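PDB 2BJF: choloylglycine hydrolase from Clostridium perfringens, which hydrolyses the amide bond of glycine- and taurine-conjugated bile salts to release bile acids, and also acts as a bile acid amine N-acyltransferase. Local coordinates for residues A[31-36]-A[312-317]; A[60-65]-A[132-137]; A[88-93]-A[127-132]. One frame throughout, in Å; residues are numbered along the deposited sequence.

Contact 1: A[31-36]-A[312-317]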
loop_
_atom_site.group_PDB
_atom_site.type_symbol
_atom_site.label_atom_id
_atom_site.label_comp_id
_atom_site.label_asym_id
_atom_site.label_seq_id
_atom_site.Cartn_x
_atom_site.Cartn_y
_atom_site.Cartn_z
ATOM N N ILE A 31 -16.811 15.306 33.811
ATOM C CA ILE A 31 -18.034 15.853 34.400
ATOM C C ILE A 31 -18.942 14.754 34.941
ATOM O O ILE A 31 -19.270 13.799 34.232
ATOM C CB ILE A 31 -18.817 16.713 33.368
ATOM C CG1 ILE A 31 -17.939 17.849 32.830
ATOM C CG2 ILE A 31 -20.111 17.267 33.972
ATOM C CD1 ILE A 31 -18.523 18.561 31.623
ATOM N N PHE A 32 -19.337 14.903 36.204
ATOM C CA PHE A 32 -20.325 14.033 36.832
ATOM C C PHE A 32 -21.631 14.792 37.040
ATOM O O PHE A 32 -21.637 15.887 37.610
ATOM C CB PHE A 32 -19.809 13.496 38.176
ATOM C CG PHE A 32 -20.852 12.758 38.978
ATOM C CD1 PHE A 32 -21.157 11.430 38.694
ATOM C CD2 PHE A 32 -21.532 13.394 40.017
ATOM C CE1 PHE A 32 -22.122 10.743 39.428
ATOM C CE2 PHE A 32 -22.502 12.717 40.757
ATOM C CZ PHE A 32 -22.796 11.388 40.462
ATOM N N ILE A 33 -22.729 14.201 36.574
ATOM C CA ILE A 33 -24.065 14.754 36.792
ATOM C C ILE A 33 -24.916 13.722 37.534
ATOM O O ILE A 33 -25.088 12.603 37.049
ATOM C CB ILE A 33 -24.766 15.155 35.464
ATOM C CG1 ILE A 33 -23.842 16.013 34.590
ATOM C CG2 ILE A 33 -26.075 15.891 35.754
ATOM C CD1 ILE A 33 -24.383 16.290 33.190
ATOM N N PRO A 34 -25.446 14.092 38.717
ATOM C CA PRO A 34 -26.278 13.171 39.494
ATOM C C PRO A 34 -27.677 12.997 38.897
ATOM O O PRO A 34 -28.027 13.677 37.928
ATOM C CB PRO A 34 -26.363 13.852 40.863
ATOM C CG PRO A 34 -26.219 15.301 40.567
ATOM C CD PRO A 34 -25.285 15.393 39.391
ATOM N N ARG A 35 -28.457 12.085 39.477
ATOM C CA ARG A 35 -29.851 11.867 39.083
ATOM C C ARG A 35 -30.693 13.105 39.363
ATOM O O ARG A 35 -30.368 13.892 40.260
ATOM C CB ARG A 35 -30.457 10.700 39.866
ATOM C CG ARG A 35 -29.795 9.352 39.673
ATOM C CD ARG A 35 -30.151 8.452 40.845
ATOM N NE ARG A 35 -29.573 7.116 40.736
ATOM C CZ ARG A 35 -29.488 6.249 41.742
ATOM N NH1 ARG A 35 -29.935 6.573 42.950
ATOM N NH2 ARG A 35 -28.949 5.053 41.542
ATOM N N ASN A 36 -31.772 13.267 38.597
ATOM C CA ASN A 36 -32.755 14.337 38.814
ATOM C C ASN A 36 -32.154 15.751 38.788
ATOM O O ASN A 36 -32.617 16.651 39.494
ATOM C CB ASN A 36 -33.542 14.081 40.112
ATOM C CG ASN A 36 -34.826 14.891 40.198
ATOM O OD1 ASN A 36 -35.040 15.629 41.161
ATOM N ND2 ASN A 36 -35.686 14.757 39.192
ATOM N N ASN A 312 -26.956 16.871 44.421
ATOM C CA ASN A 312 -27.696 18.042 43.937
ATOM C C ASN A 312 -26.889 18.998 43.048
ATOM O O ASN A 312 -27.404 20.031 42.612
ATOM C CB ASN A 312 -28.327 18.804 45.115
ATOM C CG ASN A 312 -27.295 19.312 46.120
ATOM O OD1 ASN A 312 -26.106 19.428 45.819
ATOM N ND2 ASN A 312 -27.759 19.627 47.325
ATOM N N GLU A 313 -25.633 18.646 42.784
ATOM C CA GLU A 313 -24.731 19.506 42.020
ATOM C C GLU A 313 -23.931 18.729 40.986
ATOM O O GLU A 313 -23.644 17.544 41.172
ATOM C CB GLU A 313 -23.745 20.210 42.954
ATOM C CG GLU A 313 -24.308 21.373 43.759
ATOM C CD GLU A 313 -23.241 22.081 44.583
ATOM O OE1 GLU A 313 -22.117 21.543 44.714
ATOM O OE2 GLU A 313 -23.526 23.181 45.104
ATOM N N ILE A 314 -23.571 19.408 39.901
ATOM C CA ILE A 314 -22.576 18.893 38.967
ATOM C C ILE A 314 -21.208 18.923 39.655
ATOM O O ILE A 314 -20.865 19.901 40.325
ATOM C CB ILE A 314 -22.540 19.710 37.646
ATOM C CG1 ILE A 314 -23.794 19.425 36.808
ATOM C CG2 ILE A 314 -21.272 19.404 36.839
ATOM C CD1 ILE A 314 -23.911 20.266 35.539
ATOM N N LYS A 315 -20.455 17.836 39.506
ATOM C CA LYS A 315 -19.096 17.735 40.029
ATOM C C LYS A 315 -18.126 17.543 38.868
ATOM O O LYS A 315 -18.357 16.701 37.998
ATOM C CB LYS A 315 -18.992 16.563 41.018
ATOM C CG LYS A 315 -17.582 16.245 41.516
ATOM C CD LYS A 315 -17.098 17.245 42.555
ATOM C CE LYS A 315 -15.628 17.028 42.882
ATOM N NZ LYS A 315 -15.177 17.879 44.020
ATOM N N THR A 316 -17.052 18.329 38.849
ATOM C CA THR A 316 -16.029 18.195 37.810
ATOM C C THR A 316 -14.681 17.781 38.392
ATOM O O THR A 316 -14.358 18.110 39.537
ATOM C CB THR A 316 -15.844 19.493 36.978
ATOM O OG1 THR A 316 -15.278 20.524 37.798
ATOM C CG2 THR A 316 -17.171 19.966 36.388
ATOM N N TYR A 317 -13.909 17.052 37.590
ATOM C CA TYR A 317 -12.540 16.679 37.932
ATOM C C TYR A 317 -11.572 17.188 36.865
ATOM O O TYR A 317 -11.865 17.127 35.668
ATOM C CB TYR A 317 -12.418 15.162 38.113
ATOM C CG TYR A 317 -12.982 14.664 39.430
ATOM C CD1 TYR A 317 -12.222 14.715 40.598
ATOM C CD2 TYR A 317 -14.274 14.147 39.508
ATOM C CE1 TYR A 317 -12.733 14.266 41.814
ATOM C CE2 TYR A 317 -14.796 13.691 40.718
ATOM C CZ TYR A 317 -14.019 13.753 41.866
ATOM O OH TYR A 317 -14.526 13.310 43.066
#

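Contact 2: A[60-65]-A[132-137]. With DXC ((3alpha,5beta,12alpha)-3,12-dihydroxycholan-24-oic acid), chain B.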
loop_
_atom_site.group_PDB
_atom_site.type_symbol
_atom_site.label_atom_id
_atom_site.label_comp_id
_atom_site.label_asym_id
_atom_site.label_seq_id
_atom_site.Cartn_x
_atom_site.Cartn_y
_atom_site.Cartn_z
ATOM N N ILE A 60 -18.310 22.692 30.088
ATOM C CA ILE A 60 -19.462 23.500 30.465
ATOM C C ILE A 60 -19.396 24.814 29.690
ATOM O O ILE A 60 -18.594 25.698 30.002
ATOM C CB ILE A 60 -19.538 23.725 31.996
ATOM C CG1 ILE A 60 -19.561 22.374 32.727
ATOM C CG2 ILE A 60 -20.775 24.544 32.357
ATOM C CD1 ILE A 60 -19.199 22.444 34.201
ATOM N N PHE A 61 -20.232 24.910 28.661
ATOM C CA PHE A 61 -20.236 26.047 27.749
ATOM C C PHE A 61 -21.487 26.878 27.978
ATOM O O PHE A 61 -22.607 26.362 27.905
ATOM C CB PHE A 61 -20.174 25.557 26.298
ATOM C CG PHE A 61 -19.854 26.637 25.299
ATOM C CD1 PHE A 61 -18.533 26.930 24.969
ATOM C CD2 PHE A 61 -20.874 27.349 24.673
ATOM C CE1 PHE A 61 -18.233 27.924 24.039
ATOM C CE2 PHE A 61 -20.584 28.346 23.742
ATOM C CZ PHE A 61 -19.261 28.632 23.425
ATOM N N ASP A 62 -21.288 28.165 28.262
ATOM C CA ASP A 62 -22.380 29.092 28.574
ATOM C C ASP A 62 -23.281 28.539 29.690
ATOM O O ASP A 62 -24.508 28.652 29.628
ATOM C CB ASP A 62 -23.188 29.420 27.307
ATOM C CG ASP A 62 -23.887 30.767 27.386
ATOM O OD1 ASP A 62 -23.238 31.758 27.784
ATOM O OD2 ASP A 62 -25.085 30.838 27.034
ATOM N N ASP A 63 -22.645 27.935 30.697
ATOM C CA ASP A 63 -23.308 27.316 31.860
ATOM C C ASP A 63 -24.002 25.971 31.566
ATOM O O ASP A 63 -24.694 25.424 32.429
ATOM C CB ASP A 63 -24.271 28.305 32.547
ATOM C CG ASP A 63 -24.275 28.171 34.065
ATOM O OD1 ASP A 63 -23.855 27.116 34.591
ATOM O OD2 ASP A 63 -24.705 29.131 34.741
ATOM N N TYR A 64 -23.801 25.432 30.364
ATOM C CA TYR A 64 -24.454 24.183 29.959
ATOM C C TYR A 64 -23.454 23.060 29.655
ATOM O O TYR A 64 -22.512 23.265 28.889
ATOM C CB TYR A 64 -25.367 24.421 28.750
ATOM C CG TYR A 64 -26.346 23.295 28.490
ATOM C CD1 TYR A 64 -27.539 23.206 29.205
ATOM C CD2 TYR A 64 -26.078 22.318 27.529
ATOM C CE1 TYR A 64 -28.443 22.177 28.973
ATOM C CE2 TYR A 64 -26.976 21.280 27.290
ATOM C CZ TYR A 64 -28.155 21.216 28.016
ATOM O OH TYR A 64 -29.050 20.197 27.790
ATOM N N PRO A 65 -23.665 21.866 30.250
ATOM C CA PRO A 65 -22.753 20.744 30.023
ATOM C C PRO A 65 -22.981 20.050 28.679
ATOM O O PRO A 65 -24.120 19.742 28.320
ATOM C CB PRO A 65 -23.072 19.793 31.179
ATOM C CG PRO A 65 -24.497 20.068 31.514
ATOM C CD PRO A 65 -24.763 21.511 31.171
ATOM N N PRO A 132 -27.762 26.009 17.635
ATOM C CA PRO A 132 -26.550 26.429 18.341
ATOM C C PRO A 132 -26.692 26.338 19.861
ATOM O O PRO A 132 -27.762 26.627 20.403
ATOM C CB PRO A 132 -26.373 27.890 17.907
ATOM C CG PRO A 132 -27.720 28.327 17.453
ATOM C CD PRO A 132 -28.356 27.113 16.858
ATOM N N ILE A 133 -25.615 25.926 20.528
ATOM C CA ILE A 133 -25.570 25.852 21.991
ATOM C C ILE A 133 -25.663 27.254 22.604
ATOM O O ILE A 133 -26.236 27.440 23.679
ATOM C CB ILE A 133 -24.295 25.098 22.486
ATOM C CG1 ILE A 133 -24.390 24.775 23.983
ATOM C CG2 ILE A 133 -23.015 25.875 22.134
ATOM C CD1 ILE A 133 -23.367 23.758 24.474
ATOM N N SER A 134 -25.101 28.227 21.888
ATOM C CA SER A 134 -25.118 29.635 22.266
ATOM C C SER A 134 -24.826 30.458 21.015
ATOM O O SER A 134 -24.129 29.984 20.110
ATOM C CB SER A 134 -24.066 29.916 23.343
ATOM O OG SER A 134 -24.218 31.217 23.880
ATOM N N GLU A 135 -25.384 31.668 20.967
ATOM C CA GLU A 135 -25.234 32.593 19.834
ATOM C C GLU A 135 -25.694 31.972 18.509
ATOM O O GLU A 135 -26.813 31.464 18.418
ATOM C CB GLU A 135 -23.796 33.120 19.736
ATOM C CG GLU A 135 -23.266 33.738 21.023
ATOM C CD GLU A 135 -22.039 34.597 20.804
ATOM O OE1 GLU A 135 -21.862 35.120 19.681
ATOM O OE2 GLU A 135 -21.257 34.765 21.762
ATOM N N ASN A 136 -24.833 32.020 17.494
ATOM C CA ASN A 136 -25.122 31.407 16.196
ATOM C C ASN A 136 -24.034 30.399 15.822
ATOM O O ASN A 136 -23.884 30.029 14.653
ATOM C CB ASN A 136 -25.267 32.482 15.110
ATOM C CG ASN A 136 -23.960 33.215 14.816
ATOM O OD1 ASN A 136 -23.054 33.273 15.652
ATOM N ND2 ASN A 136 -23.866 33.784 13.619
ATOM N N ILE A 137 -23.286 29.962 16.835
ATOM C CA ILE A 137 -22.135 29.075 16.661
ATOM C C ILE A 137 -22.537 27.737 16.044
ATOM O O ILE A 137 -23.390 27.031 16.591
ATOM C CB ILE A 137 -21.394 28.825 18.003
ATOM C CG1 ILE A 137 -21.014 30.150 18.673
ATOM C CG2 ILE A 137 -20.150 27.967 17.776
ATOM C CD1 ILE A 137 -20.587 30.017 20.126
HETATM C C1 DXC B . -18.263 25.275 19.069
HETATM C C2 DXC B . -19.445 24.323 19.248
HETATM C C3 DXC B . -19.823 24.088 20.722
HETATM C C4 DXC B . -18.635 23.687 21.616
HETATM C C5 DXC B . -17.473 24.655 21.385
HETATM C C6 DXC B . -17.078 24.823 19.916
HETATM C C7 DXC B . -20.989 23.090 20.793
HETATM C C8 DXC B . -20.576 21.636 20.552
HETATM C C9 DXC B . -19.342 21.197 21.342
HETATM C C10 DXC B . -18.201 22.236 21.283
HETATM C C11 DXC B . -18.774 19.887 20.786
HETATM C C12 DXC B . -17.564 19.337 21.545
HETATM C C13 DXC B . -16.437 20.382 21.550
HETATM C C14 DXC B . -16.944 21.750 22.035
HETATM C C15 DXC B . -19.710 18.700 20.556
HETATM C C16 DXC B . -18.741 17.517 20.439
HETATM C C17 DXC B . -17.330 18.067 20.712
HETATM C C18 DXC B . -19.029 23.802 23.088
HETATM C C19 DXC B . -16.357 16.973 21.206
HETATM O O1 DXC B . -15.838 20.514 20.251
HETATM O O2 DXC B . -17.877 25.298 17.690
HETATM C C20 DXC B . -17.917 18.981 23.002
HETATM C C21 DXC B . -16.116 15.907 20.129
HETATM C C22 DXC B . -15.502 16.479 18.847
HETATM C C23 DXC B . -14.763 15.435 18.041
HETATM O O3 DXC B . -14.570 14.299 18.525
HETATM O O4 DXC B . -14.364 15.759 16.903
HETATM C C24 DXC B . -15.011 17.492 21.719
HETATM O O HOH W 1 -26.544 28.715 26.091
#

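Contact 3: A[88-93]-A[127-132]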
loop_
_atom_site.group_PDB
_atom_site.type_symbol
_atom_site.label_atom_id
_atom_site.label_comp_id
_atom_site.label_asym_id
_atom_site.label_seq_id
_atom_site.Cartn_x
_atom_site.Cartn_y
_atom_site.Cartn_z
ATOM N N SER A 88 -25.648 15.614 7.660
ATOM C CA SER A 88 -26.674 16.611 7.361
ATOM C C SER A 88 -27.670 16.740 8.510
ATOM O O SER A 88 -28.415 15.805 8.807
ATOM C CB SER A 88 -27.403 16.272 6.057
ATOM O OG SER A 88 -28.457 17.184 5.800
ATOM N N TYR A 89 -27.665 17.904 9.154
ATOM C CA TYR A 89 -28.636 18.218 10.195
ATOM C C TYR A 89 -29.733 19.110 9.625
ATOM O O TYR A 89 -29.487 19.887 8.702
ATOM C CB TYR A 89 -27.972 18.948 11.365
ATOM C CG TYR A 89 -26.733 18.298 11.947
ATOM C CD1 TYR A 89 -26.773 17.007 12.476
ATOM C CD2 TYR A 89 -25.528 18.997 12.004
ATOM C CE1 TYR A 89 -25.633 16.420 13.024
ATOM C CE2 TYR A 89 -24.387 18.422 12.554
ATOM C CZ TYR A 89 -24.446 17.137 13.060
ATOM O OH TYR A 89 -23.316 16.573 13.604
ATOM N N SER A 90 -30.939 19.002 10.180
ATOM C CA SER A 90 -32.018 19.924 9.833
ATOM C C SER A 90 -31.748 21.292 10.460
ATOM O O SER A 90 -31.139 21.382 11.530
ATOM C CB SER A 90 -33.380 19.379 10.281
ATOM O OG SER A 90 -33.499 19.366 11.693
ATOM N N LYS A 91 -32.192 22.348 9.782
ATOM C CA LYS A 91 -31.987 23.723 10.246
ATOM C C LYS A 91 -32.895 24.069 11.425
ATOM O O LYS A 91 -32.540 24.890 12.272
ATOM C CB LYS A 91 -32.216 24.720 9.106
ATOM C CG LYS A 91 -31.283 24.547 7.909
ATOM C CD LYS A 91 -31.507 25.623 6.844
ATOM C CE LYS A 91 -32.839 25.457 6.109
ATOM N NZ LYS A 91 -32.889 24.236 5.254
ATOM N N GLU A 92 -34.069 23.443 11.460
ATOM C CA GLU A 92 -35.049 23.652 12.526
ATOM C C GLU A 92 -35.726 22.333 12.898
ATOM O O GLU A 92 -35.504 21.311 12.243
ATOM C CB GLU A 92 -36.086 24.717 12.125
ATOM C CG GLU A 92 -36.750 24.509 10.758
ATOM C CD GLU A 92 -35.911 25.030 9.598
ATOM O OE1 GLU A 92 -35.525 26.218 9.616
ATOM O OE2 GLU A 92 -35.642 24.248 8.662
ATOM N N ASP A 93 -36.533 22.358 13.959
ATOM C CA ASP A 93 -37.301 21.189 14.388
ATOM C C ASP A 93 -38.206 20.676 13.271
ATOM O O ASP A 93 -38.823 21.465 12.549
ATOM C CB ASP A 93 -38.154 21.520 15.617
ATOM C CG ASP A 93 -37.334 21.676 16.888
ATOM O OD1 ASP A 93 -36.123 21.364 16.882
ATOM O OD2 ASP A 93 -37.914 22.111 17.906
ATOM N N ASN A 127 -34.735 12.971 15.219
ATOM C CA ASN A 127 -34.111 13.859 14.247
ATOM C C ASN A 127 -33.105 14.758 14.953
ATOM O O ASN A 127 -33.410 15.335 15.996
ATOM C CB ASN A 127 -35.161 14.712 13.533
ATOM C CG ASN A 127 -34.543 15.750 12.610
ATOM O OD1 ASN A 127 -33.965 15.415 11.576
ATOM N ND2 ASN A 127 -34.663 17.018 12.984
ATOM N N ILE A 128 -31.910 14.874 14.384
ATOM C CA ILE A 128 -30.873 15.718 14.968
ATOM C C ILE A 128 -30.865 17.087 14.283
ATOM O O ILE A 128 -30.717 17.184 13.064
ATOM C CB ILE A 128 -29.488 15.026 14.948
ATOM C CG1 ILE A 128 -29.571 13.695 15.705
ATOM C CG2 ILE A 128 -28.428 15.925 15.577
ATOM C CD1 ILE A 128 -28.391 12.768 15.507
ATOM N N VAL A 129 -31.038 18.134 15.087
ATOM C CA VAL A 129 -31.223 19.495 14.582
ATOM C C VAL A 129 -30.036 20.408 14.917
ATOM O O VAL A 129 -29.498 20.362 16.025
ATOM C CB VAL A 129 -32.580 20.103 15.074
ATOM C CG1 VAL A 129 -32.695 20.067 16.599
ATOM C CG2 VAL A 129 -32.782 21.512 14.543
ATOM N N ASP A 130 -29.637 21.231 13.948
ATOM C CA ASP A 130 -28.485 22.121 14.094
ATOM C C ASP A 130 -28.842 23.410 14.846
ATOM O O ASP A 130 -28.762 24.512 14.295
ATOM C CB ASP A 130 -27.876 22.434 12.717
ATOM C CG ASP A 130 -26.449 22.967 12.800
ATOM O OD1 ASP A 130 -25.876 23.031 13.910
ATOM O OD2 ASP A 130 -25.894 23.322 11.738
ATOM N N ILE A 131 -29.241 23.255 16.107
ATOM C CA ILE A 131 -29.498 24.386 16.997
ATOM C C ILE A 131 -28.203 24.738 17.728
ATOM O O ILE A 131 -27.595 23.868 18.354
ATOM C CB ILE A 131 -30.624 24.068 18.033
ATOM C CG1 ILE A 131 -31.947 23.706 17.335
ATOM C CG2 ILE A 131 -30.815 25.223 19.029
ATOM C CD1 ILE A 131 -32.534 24.787 16.426
ATOM N N PRO A 132 -27.762 26.009 17.635
ATOM C CA PRO A 132 -26.550 26.429 18.341
ATOM C C PRO A 132 -26.692 26.338 19.861
ATOM O O PRO A 132 -27.762 26.627 20.403
ATOM C CB PRO A 132 -26.373 27.890 17.907
ATOM C CG PRO A 132 -27.720 28.327 17.453
ATOM C CD PRO A 132 -28.356 27.113 16.858
HETATM O O HOH W 2 -30.123 26.042 12.659
#

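Contact 1: A[31-36]-A[312-317]
Ile31 touches Ile314 methyl to methyl, CG2 to CG2, at 3.8 Å. In both residues CG2 lies anti to the backbone N, and the side chains meet at a slant. Phe32 follows with a hydrogen-bonded antiparallel pair to Lys315. Phe32 N donates to Lys315 O at 2.7 Å, and Lys315 N returns a bond to Phe32 O at 3.0 Å. The same Phe32 O also takes a CA-H...O contact from Ile314. The Phe32 ring goes to the other side of the sheet, where CD2 is 4.2 Å from Lys315 CB. The lysine chain bends at chi2 (76°), which carries its amino end off the partner strand. This pair adds strand 315-318 to strand 29-33, which pairs on its other side with strand 54-61, in one of the antiparallel sheets of the Ntn-hydrolase fold. Ile33 runs alongside Ile314, with CG1 4.1 Å from CG1, and both isoleucines pack on Pro65. At Pro34 the regular pairing has ended. Its CD rests against Glu313 O at 3.2 Å, a carbon-oxygen packing contact. Beyond it, Arg35 is tied by salt bridges to Glu73 and Asp310.

Contact 2: A[60-65]-A[132-137]
A type I' turn from Phe61 to Tyr64 faces the loop that holds Ile133 and a type II' turn from Ser134 to Ile137; the Asp62 and Ser134 CA atoms are 6.9 Å apart. The first turn closes a beta hairpin and is held by paired backbone bonds between Phe61 and Tyr64. Phe61 and Ile133 carry most of the apolar contact. Phe61 CG is anti to the backbone N (chi1 -167°), which sets the ring against Ile133, Ser134 CB and Ile137. Ile133 CG2 approaches ring atom CD2 obliquely at 3.6 Å. Ser134 CB sits at the ring edge, near its plane. Ile137 comes from the opposite direction, with CD1 3.8 Å from Phe61 CZ. Phe61, Ile133 and Ile137 belong to the deoxycholate pocket. Phe61 CD1 lies 3.7 Å from the steroid methyl C18, and Ile133 CG2 is equally close to C7. Ile137 CG2 is 3.5 Å from the ring hydroxyl O2, at the end of the steroid away from the carboxylate.

The polar link is slighter. Ser134 OG gives a weak hydrogen bond to Asp62 OD2 at 3.3 Å. A water bonded to Asp62 OD2 and Ile133 O bridges the same gap. Ile133 O is also hydrogen-bonded by Asn41 and Ser43. Tyr64 touches Ile133 CD1 with its ring, and its OH is bonded to Asn104. The hairpin joins strands 54-61 and 64-67. It faces the loop between strands 126-129 and 142-147. Ile60 and Pro65 pack on strand 29-33, and Tyr64 and Pro65 on Cys39 of strand 38-40.

Contact 3: A[88-93]-A[127-132]
Ser90 is bridged to Val129 in the pattern of a single parallel beta bridge, its backbone bonded to the residues on either side of Val129. The bridge ties the loop after strand 77-82 to strand 126-129, which itself pairs in parallel with strand 98-101. The two backbone bonds are unequal. Asp130 N reaches Ser90 O at 2.9 Å and is almost straight (176° at the hydrogen). Ser90 N points to Ile128 O, but the bond is long and weak at 3.4 Å.

The Ser90 hydroxyl is gripped twice. With chi1 at 69°, OG lies between the backbone N and the carbonyl carbon. There it accepts a hydrogen from Asn127 ND2 at 2.9 Å, with OG nearly in the amide plane. It donates its own hydrogen to Glu92 O at 2.8 Å, a bond within the loop. Asn127 ND2 also bonds Asn99 OD1, so each of its two hydrogens probably has an acceptor. Asn127 OD1 has a weak bond from Gln158.

Asp130 is the centre of an inverse gamma turn, closed by a weak bond from Ile131 N to Val129 O. Its carboxylate OD1 is held by Asn139. The Asp130 CB packs on Tyr89 CB. Tyr89 lays its ring obliquely against Ile128, with CD1 3.7 Å from CG2. Its OH accepts from Leu142 N and has a weak bond with Thr140 O. Val129 CG2 tucks under the bend of the loop, 3.5 Å from Glu92 C. Farther along, one water spans the two backbones, donating to Lys91 O at 2.7 Å and to Asp130 O at 2.6 Å.

Contact 2 lies between the other two in space. Its centre is about 18 Å from that of contact 1 and about 15 Å from that of contact 3. Contacts 1 and 2 touch through the shared sheet: Thr316 CG2 is 3.9 Å from Ile60 CD1, and Ile31 CD1 is 4.1 Å from Ile60 CG1. Contacts 2 and 3 share Pro132, so the loop at the steroid follows soon after strand 126-129. Contacts 1 and 3 do not touch, with nearest atoms about 16 Å apart. Contact 2 meets deoxycholate itself. The side chain of Ile31 is about 9 Å from the bound deoxycholate. The side chain of Tyr89 is about 8 Å from the bound deoxycholate and about 8 Å from that of taurine-binding Asn82.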